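Local atomic coordinates of branched-chain-amino-acid aminotransferase (Pseudomonas aeruginosa, PDB entry 6NST), a protein that probably transfers the amino group of leucine, isoleucine or valine to 2-oxoglutarate, using pyridoxal 5'-phosphate as cofactor. Residues A[43-55]-A[292-306]. The protein carries 1 engineered substitution. Sequence-based numbering, arbitrary orientation.
Sequences AYDTPQGTAIFRL and VSGKTEAHAEWRTLV
Val292, in the last turn of helix 279-292, wedges between two aromatic rings: its CG2 sits over the Tyr44 ring, 3.6 Å from the centroid, and its CG1 over the Phe53 ring, 3.5 Å from that centroid. CG1 is anti to the carbonyl carbon (chi1 -58°) and CG2 lies between backbone N and carbonyl carbon, which sends one methyl to each ring. The opposite face of Phe53 is taken by CG of Arg54. From there Arg54 runs alongside Trp302, bending at chi3 (68°) to lay its guanidinium flat on the indole, planes 16° apart; NE comes 3.6 Å from Trp302 NE1. His299 packs on the other indole face.

Beside this, 303-305 pairs antiparallel with 51-53 as the outermost strand, within this chain, of the seven-strand antiparallel sheet of this class-IV aminotransferase. Ile52 and Thr304 form the hydrogen-bonded pair, Ile52 N to Thr304 O (2.8 Å) and Thr304 N to Ile52 O (2.9 Å); Arg54 N hydrogen-bonds Trp302 O, and Val306 N Thr50 O. A water links Ile52 O, Leu55 N and Thr304 OG1; another bridges Ala51 O and Val292 O.

Backbone hydrogen bonds thus complete the sheet, Val292 joins helix 279-292 to strands 36-46 and 51-53, and an off-centre cation-pi stack holds Arg54 on Trp302 while its NH1 hydrogen-bonds Asn223 OD1 of helix 220-231.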
ATOM      1  N   ALA A  43       2.730 -28.582  28.753  1.00 28.99           N
ATOM      2  CA  ALA A  43       3.076 -29.098  30.069  1.00 34.20           C
ATOM      3  C   ALA A  43       4.298 -29.990  29.917  1.00 31.64           C
ATOM      4  O   ALA A  43       4.317 -30.877  29.058  1.00 24.83           O
ATOM      5  CB  ALA A  43       1.914 -29.876  30.693  1.00 31.39           C
ATOM      6  N   TYR A  44       5.317 -29.743  30.734  1.00 23.27           N
ATOM      7  CA  TYR A  44       6.572 -30.472  30.660  1.00 28.03           C
ATOM      8  C   TYR A  44       6.786 -31.318  31.908  1.00 31.32           C
ATOM      9  O   TYR A  44       6.233 -31.049  32.978  1.00 36.13           O
ATOM     10  CB  TYR A  44       7.756 -29.518  30.481  1.00 23.69           C
ATOM     11  CG  TYR A  44       7.837 -28.899  29.110  1.00 30.40           C
ATOM     12  CD1 TYR A  44       8.528 -29.529  28.085  1.00 21.86           C
ATOM     13  CD2 TYR A  44       7.224 -27.684  28.839  1.00 30.67           C
ATOM     14  CE1 TYR A  44       8.604 -28.968  26.829  1.00 20.76           C
ATOM     15  CE2 TYR A  44       7.299 -27.115  27.584  1.00 28.80           C
ATOM     16  CZ  TYR A  44       7.987 -27.761  26.583  1.00 20.54           C
ATOM     17  OH  TYR A  44       8.061 -27.196  25.328  1.00 34.93           O
ATOM     18  N   ASP A  45       7.607 -32.352  31.747  1.00 30.58           N
ATOM     19  CA  ASP A  45       8.017 -33.209  32.853  1.00 40.67           C
ATOM     20  C   ASP A  45       9.188 -32.548  33.570  1.00 43.61           C
ATOM     21  O   ASP A  45      10.301 -32.493  33.035  1.00 54.64           O
ATOM     22  CB  ASP A  45       8.392 -34.593  32.332  1.00 44.89           C
ATOM     23  CG  ASP A  45       8.775 -35.553  33.439  1.00 51.34           C
ATOM     24  OD1 ASP A  45       8.426 -35.297  34.610  1.00 59.34           O
ATOM     25  OD2 ASP A  45       9.435 -36.567  33.135  1.00 60.06           O
ATOM     26  N   THR A  46       8.943 -32.040  34.772  1.00 36.34           N
ATOM     27  CA  THR A  46       9.946 -31.354  35.570  1.00 30.10           C
ATOM     28  C   THR A  46      10.316 -32.180  36.796  1.00 47.10           C
ATOM     29  O   THR A  46       9.571 -33.081  37.195  1.00 37.90           O
ATOM     30  CB  THR A  46       9.434 -29.979  36.020  1.00 23.18           C
ATOM     31  OG1 THR A  46       8.542 -30.145  37.127  1.00 24.86           O
ATOM     32  CG2 THR A  46       8.706 -29.284  34.882  1.00 28.22           C
ATOM     33  N   PRO A  47      11.472 -31.909  37.413  1.00 56.22           N
ATOM     34  CA  PRO A  47      11.826 -32.639  38.643  1.00 59.47           C
ATOM     35  C   PRO A  47      10.782 -32.524  39.740  1.00 54.15           C
ATOM     36  O   PRO A  47      10.642 -33.450  40.549  1.00 58.53           O
ATOM     37  CB  PRO A  47      13.156 -31.996  39.058  1.00 63.00           C
ATOM     38  CG  PRO A  47      13.739 -31.501  37.780  1.00 56.78           C
ATOM     39  CD  PRO A  47      12.573 -31.041  36.956  1.00 52.03           C
ATOM     40  N   GLN A  48      10.040 -31.418  39.790  1.00 45.78           N
ATOM     41  CA  GLN A  48       8.976 -31.240  40.769  1.00 35.19           C
ATOM     42  C   GLN A  48       7.654 -31.860  40.331  1.00 33.88           C
ATOM     43  O   GLN A  48       6.697 -31.855  41.113  1.00 34.05           O
ATOM     44  CB  GLN A  48       8.771 -29.747  41.052  1.00 36.66           C
ATOM     45  CG  GLN A  48      10.052 -28.988  41.353  1.00 51.43           C
ATOM     46  CD  GLN A  48      10.792 -29.540  42.554  1.00 72.47           C
ATOM     47  OE1 GLN A  48      11.720 -30.337  42.412  1.00 80.11           O
ATOM     48  NE2 GLN A  48      10.384 -29.119  43.745  1.00 77.35           N
ATOM     49  N   GLY A  49       7.575 -32.386  39.117  1.00 33.06           N
ATOM     50  CA  GLY A  49       6.356 -32.954  38.581  1.00 24.79           C
ATOM     51  C   GLY A  49       5.967 -32.299  37.269  1.00 31.70           C
ATOM     52  O   GLY A  49       6.610 -31.369  36.788  1.00 25.68           O
ATOM     53  N   THR A  50       4.888 -32.819  36.688  1.00 33.61           N
ATOM     54  CA  THR A  50       4.351 -32.239  35.464  1.00 29.55           C
ATOM     55  C   THR A  50       3.922 -30.802  35.725  1.00 32.67           C
ATOM     56  O   THR A  50       3.097 -30.543  36.606  1.00 25.50           O
ATOM     57  CB  THR A  50       3.173 -33.070  34.953  1.00 32.93           C
ATOM     58  OG1 THR A  50       3.609 -34.409  34.684  1.00 30.79           O
ATOM     59  CG2 THR A  50       2.604 -32.463  33.677  1.00 29.69           C
ATOM     60  N   ALA A  51       4.497 -29.866  34.971  1.00 29.09           N
ATOM     61  CA  ALA A  51       4.270 -28.447  35.199  1.00 28.14           C
ATOM     62  C   ALA A  51       3.933 -27.747  33.892  1.00 31.26           C
ATOM     63  O   ALA A  51       4.539 -28.022  32.851  1.00 25.64           O
ATOM     64  CB  ALA A  51       5.492 -27.784  35.847  1.00 31.28           C
ATOM     65  N   ILE A  52       2.967 -26.836  33.961  1.00 33.84           N
ATOM     66  CA  ILE A  52       2.587 -26.019  32.816  1.00 27.77           C
ATOM     67  C   ILE A  52       3.517 -24.816  32.740  1.00 26.37           C
ATOM     68  O   ILE A  52       3.746 -24.130  33.743  1.00 27.07           O
ATOM     69  CB  ILE A  52       1.118 -25.577  32.926  1.00 21.66           C
ATOM     70  CG1 ILE A  52       0.187 -26.791  32.886  1.00 20.27           C
ATOM     71  CG2 ILE A  52       0.770 -24.597  31.823  1.00 16.11           C
ATOM     72  CD1 ILE A  52      -1.270 -26.445  33.094  1.00 27.19           C
ATOM     73  N   PHE A  53       4.055 -24.556  31.552  1.00 18.89           N
ATOM     74  CA  PHE A  53       5.002 -23.466  31.358  1.00 16.67           C
ATOM     75  C   PHE A  53       4.246 -22.174  31.078  1.00 19.34           C
ATOM     76  O   PHE A  53       3.519 -22.076  30.081  1.00 21.09           O
ATOM     77  CB  PHE A  53       5.970 -23.777  30.220  1.00 21.09           C
ATOM     78  CG  PHE A  53       6.995 -22.706  29.999  1.00 19.43           C
ATOM     79  CD1 PHE A  53       7.986 -22.476  30.938  1.00 17.33           C
ATOM     80  CD2 PHE A  53       6.966 -21.926  28.858  1.00 16.45           C
ATOM     81  CE1 PHE A  53       8.931 -21.488  30.742  1.00 24.68           C
ATOM     82  CE2 PHE A  53       7.909 -20.937  28.655  1.00 17.88           C
ATOM     83  CZ  PHE A  53       8.892 -20.717  29.598  1.00 28.89           C
ATOM     84  N   ARG A  54       4.429 -21.187  31.953  1.00 20.47           N
ATOM     85  CA  ARG A  54       3.803 -19.871  31.847  1.00 16.81           C
ATOM     86  C   ARG A  54       2.293 -19.997  31.644  1.00 27.17           C
ATOM     87  O   ARG A  54       1.722 -19.542  30.651  1.00 22.30           O
ATOM     88  CB  ARG A  54       4.450 -19.047  30.732  1.00 20.62           C
ATOM     89  CG  ARG A  54       5.952 -18.907  30.887  1.00 24.78           C
ATOM     90  CD  ARG A  54       6.483 -17.711  30.123  1.00 14.87           C
ATOM     91  NE  ARG A  54       6.041 -16.451  30.711  1.00 37.95           N
ATOM     92  CZ  ARG A  54       6.445 -15.252  30.305  1.00 34.35           C
ATOM     93  NH1 ARG A  54       7.308 -15.143  29.304  1.00 32.56           N
ATOM     94  NH2 ARG A  54       5.990 -14.160  30.901  1.00 39.67           N
ATOM     95  N   LEU A  55       1.655 -20.643  32.621  1.00 27.86           N
ATOM     96  CA  LEU A  55       0.205 -20.784  32.592  1.00 22.22           C
ATOM     97  C   LEU A  55      -0.481 -19.422  32.604  1.00 23.85           C
ATOM     98  O   LEU A  55      -1.461 -19.204  31.881  1.00 26.55           O
ATOM     99  CB  LEU A  55      -0.257 -21.630  33.776  1.00 15.17           C
ATOM    100  CG  LEU A  55      -1.768 -21.773  33.946  1.00 19.23           C
ATOM    101  CD1 LEU A  55      -2.389 -22.371  32.695  1.00 16.62           C
ATOM    102  CD2 LEU A  55      -2.101 -22.611  35.172  1.00 15.77           C
ATOM    103  N   VAL A 292      11.928 -24.835  30.610  1.00 24.01           N
ATOM    104  CA  VAL A 292      10.594 -25.428  30.576  1.00 33.33           C
ATOM    105  C   VAL A 292      10.575 -26.789  31.265  1.00 38.21           C
ATOM    106  O   VAL A 292       9.551 -27.185  31.833  1.00 39.52           O
ATOM    107  CB  VAL A 292      10.083 -25.521  29.124  1.00 29.37           C
ATOM    108  CG1 VAL A 292      10.054 -24.143  28.483  1.00 22.12           C
ATOM    109  CG2 VAL A 292      10.934 -26.481  28.303  1.00 27.82           C
ATOM    110  N   SER A 293      11.689 -27.518  31.240  1.00 32.58           N
ATOM    111  CA  SER A 293      11.751 -28.851  31.827  1.00 29.25           C
ATOM    112  C   SER A 293      12.174 -28.838  33.289  1.00 27.91           C
ATOM    113  O   SER A 293      12.256 -29.907  33.902  1.00 30.57           O
ATOM    114  CB  SER A 293      12.711 -29.741  31.029  1.00 31.52           C
ATOM    115  OG  SER A 293      14.052 -29.308  31.180  1.00 39.00           O
ATOM    116  N   GLY A 294      12.448 -27.668  33.859  1.00 28.94           N
ATOM    117  CA  GLY A 294      12.811 -27.579  35.257  1.00 28.79           C
ATOM    118  C   GLY A 294      14.226 -27.992  35.593  1.00 36.02           C
ATOM    119  O   GLY A 294      14.553 -28.102  36.780  1.00 37.41           O
ATOM    120  N   LYS A 295      15.078 -28.236  34.593  1.00 40.47           N
ATOM    121  CA  LYS A 295      16.478 -28.526  34.881  1.00 43.32           C
ATOM    122  C   LYS A 295      17.178 -27.336  35.520  1.00 45.58           C
ATOM    123  O   LYS A 295      18.183 -27.518  36.216  1.00 49.57           O
ATOM    124  CB  LYS A 295      17.206 -28.949  33.603  1.00 44.06           C
ATOM    125  CG  LYS A 295      16.679 -30.241  32.997  1.00 48.26           C
ATOM    126  CD  LYS A 295      17.425 -30.609  31.727  1.00 46.43           C
ATOM    127  CE  LYS A 295      16.852 -31.872  31.107  1.00 53.22           C
ATOM    128  NZ  LYS A 295      17.575 -32.257  29.865  1.00 61.04           N
ATOM    129  N   THR A 296      16.668 -26.129  35.296  1.00 45.13           N
ATOM    130  CA  THR A 296      17.109 -24.925  35.984  1.00 57.18           C
ATOM    131  C   THR A 296      15.972 -24.438  36.870  1.00 61.69           C
ATOM    132  O   THR A 296      14.832 -24.317  36.410  1.00 71.54           O
ATOM    133  CB  THR A 296      17.509 -23.834  34.988  1.00 71.16           C
ATOM    134  OG1 THR A 296      18.546 -24.324  34.127  1.00 80.70           O
ATOM    135  CG2 THR A 296      18.002 -22.594  35.721  1.00 68.93           C
ATOM    136  N   GLU A 297      16.279 -24.162  38.135  1.00 58.79           N
ATOM    137  CA  GLU A 297      15.252 -23.774  39.092  1.00 63.61           C
ATOM    138  C   GLU A 297      14.849 -22.308  38.973  1.00 57.49           C
ATOM    139  O   GLU A 297      13.943 -21.872  39.692  1.00 55.68           O
ATOM    140  CB  GLU A 297      15.729 -24.072  40.517  1.00 73.30           C
ATOM    141  CG  GLU A 297      14.605 -24.339  41.506  1.00 78.57           C
ATOM    142  CD  GLU A 297      15.117 -24.821  42.846  1.00 79.05           C
ATOM    143  OE1 GLU A 297      16.335 -25.076  42.960  1.00 77.43           O
ATOM    144  OE2 GLU A 297      14.304 -24.943  43.786  1.00 79.48           O
ATOM    145  N   ALA A 298      15.482 -21.545  38.087  1.00 51.26           N
ATOM    146  CA  ALA A 298      15.125 -20.144  37.917  1.00 42.86           C
ATOM    147  C   ALA A 298      13.731 -20.009  37.314  1.00 35.70           C
ATOM    148  O   ALA A 298      13.239 -20.907  36.623  1.00 31.65           O
ATOM    149  CB  ALA A 298      16.149 -19.436  37.031  1.00 48.61           C
ATOM    150  N   HIS A 299      13.097 -18.865  37.587  1.00 22.77           N
ATOM    151  CA  HIS A 299      11.753 -18.549  37.098  1.00 35.49           C
ATOM    152  C   HIS A 299      10.742 -19.612  37.538  1.00 39.46           C
ATOM    153  O   HIS A 299      10.090 -20.271  36.721  1.00 27.47           O
ATOM    154  CB  HIS A 299      11.746 -18.382  35.574  1.00 29.82           C
ATOM    155  CG  HIS A 299      12.608 -17.261  35.079  1.00 39.24           C
ATOM    156  ND1 HIS A 299      12.180 -15.951  35.047  1.00 41.04           N
ATOM    157  CD2 HIS A 299      13.867 -17.258  34.582  1.00 41.89           C
ATOM    158  CE1 HIS A 299      13.142 -15.187  34.560  1.00 39.70           C
ATOM    159  NE2 HIS A 299      14.177 -15.955  34.270  1.00 40.48           N
ATOM    160  N   ALA A 300      10.617 -19.766  38.861  1.00 39.84           N
ATOM    161  CA  ALA A 300       9.709 -20.770  39.408  1.00 35.67           C
ATOM    162  C   ALA A 300       8.251 -20.435  39.121  1.00 41.20           C
ATOM    163  O   ALA A 300       7.421 -21.343  38.993  1.00 44.40           O
ATOM    164  CB  ALA A 300       9.930 -20.920  40.913  1.00 31.46           C
ATOM    165  N   GLU A 301       7.919 -19.146  39.016  1.00 37.95           N
ATOM    166  CA  GLU A 301       6.554 -18.741  38.706  1.00 31.17           C
ATOM    167  C   GLU A 301       6.142 -19.103  37.286  1.00 29.60           C
ATOM    168  O   GLU A 301       4.947 -19.046  36.973  1.00 37.28           O
ATOM    169  CB  GLU A 301       6.385 -17.236  38.927  1.00 42.93           C
ATOM    170  CG  GLU A 301       7.161 -16.355  37.951  1.00 50.40           C
ATOM    171  CD  GLU A 301       8.645 -16.276  38.266  1.00 57.74           C
ATOM    172  OE1 GLU A 301       9.068 -16.820  39.310  1.00 59.63           O
ATOM    173  OE2 GLU A 301       9.391 -15.669  37.468  1.00 59.23           O
ATOM    174  N   TRP A 302       7.086 -19.472  36.425  1.00 31.67           N
ATOM    175  CA  TRP A 302       6.778 -19.868  35.058  1.00 29.24           C
ATOM    176  C   TRP A 302       6.498 -21.360  34.921  1.00 27.97           C
ATOM    177  O   TRP A 302       6.171 -21.814  33.821  1.00 32.00           O
ATOM    178  CB  TRP A 302       7.926 -19.464  34.122  1.00 26.13           C
ATOM    179  CG  TRP A 302       8.008 -17.983  33.881  1.00 32.78           C
ATOM    180  CD1 TRP A 302       7.160 -17.025  34.363  1.00 31.62           C
ATOM    181  CD2 TRP A 302       8.987 -17.291  33.095  1.00 30.27           C
ATOM    182  NE1 TRP A 302       7.550 -15.783  33.928  1.00 23.32           N
ATOM    183  CE2 TRP A 302       8.669 -15.918  33.148  1.00 33.55           C
ATOM    184  CE3 TRP A 302      10.100 -17.699  32.354  1.00 30.20           C
ATOM    185  CZ2 TRP A 302       9.426 -14.951  32.486  1.00 26.62           C
ATOM    186  CZ3 TRP A 302      10.850 -16.736  31.699  1.00 20.56           C
ATOM    187  CH2 TRP A 302      10.509 -15.379  31.770  1.00 25.64           C
ATOM    188  N   ARG A 303       6.612 -22.128  36.002  1.00 22.41           N
ATOM    189  CA  ARG A 303       6.321 -23.560  35.996  1.00 27.33           C
ATOM    190  C   ARG A 303       5.272 -23.832  37.069  1.00 35.00           C
ATOM    191  O   ARG A 303       5.579 -23.837  38.264  1.00 34.20           O
ATOM    192  CB  ARG A 303       7.586 -24.380  36.232  1.00 31.43           C
ATOM    193  CG  ARG A 303       8.611 -24.271  35.118  1.00 37.44           C
ATOM    194  CD  ARG A 303       9.861 -25.067  35.447  1.00 40.24           C
ATOM    195  NE  ARG A 303      10.521 -24.560  36.646  1.00 36.25           N
ATOM    196  CZ  ARG A 303      11.422 -23.583  36.643  1.00 30.75           C
ATOM    197  NH1 ARG A 303      11.773 -23.009  35.502  1.00 21.90           N
ATOM    198  NH2 ARG A 303      11.972 -23.182  37.782  1.00 33.71           N
ATOM    199  N   THR A 304       4.032 -24.059  36.639  1.00 31.94           N
ATOM    200  CA  THR A 304       2.915 -24.297  37.546  1.00 32.71           C
ATOM    201  C   THR A 304       2.651 -25.797  37.605  1.00 31.92           C
ATOM    202  O   THR A 304       2.221 -26.396  36.613  1.00 23.32           O
ATOM    203  CB  THR A 304       1.673 -23.532  37.090  1.00 29.17           C
ATOM    204  OG1 THR A 304       1.958 -22.128  37.079  1.00 34.65           O
ATOM    205  CG2 THR A 304       0.505 -23.798  38.029  1.00 23.74           C
ATOM    206  N   LEU A 305       2.915 -26.398  38.765  1.00 24.41           N
ATOM    207  CA  LEU A 305       2.693 -27.827  38.944  1.00 34.31           C
ATOM    208  C   LEU A 305       1.238 -28.186  38.672  1.00 39.10           C
ATOM    209  O   LEU A 305       0.320 -27.419  38.979  1.00 31.20           O
ATOM    210  CB  LEU A 305       3.083 -28.252  40.361  1.00 33.45           C
ATOM    211  CG  LEU A 305       4.571 -28.163  40.703  1.00 31.29           C
ATOM    212  CD1 LEU A 305       4.825 -28.617  42.134  1.00 28.35           C
ATOM    213  CD2 LEU A 305       5.383 -28.987  39.720  1.00 25.67           C
ATOM    214  N   VAL A 306       1.036 -29.362  38.088  1.00 38.51           N
ATOM    215  CA  VAL A 306      -0.299 -29.805  37.700  1.00 39.42           C
ATOM    216  C   VAL A 306      -0.981 -30.576  38.825  1.00 36.03           C
ATOM    217  O   VAL A 306      -2.177 -30.398  39.070  1.00 28.34           O
ATOM    218  CB  VAL A 306      -0.203 -30.639  36.407  1.00 45.58           C
ATOM    219  CG1 VAL A 306      -1.530 -31.271  36.081  1.00 43.40           C
ATOM    220  CG2 VAL A 306       0.261 -29.766  35.251  1.00 46.98           C
TER
HETATM  221  O   HOH W   1       6.947 -26.163  32.485  1.00 20.99           O
HETATM  222  O   HOH W   2       3.199 -21.408  34.706  1.00 17.83           O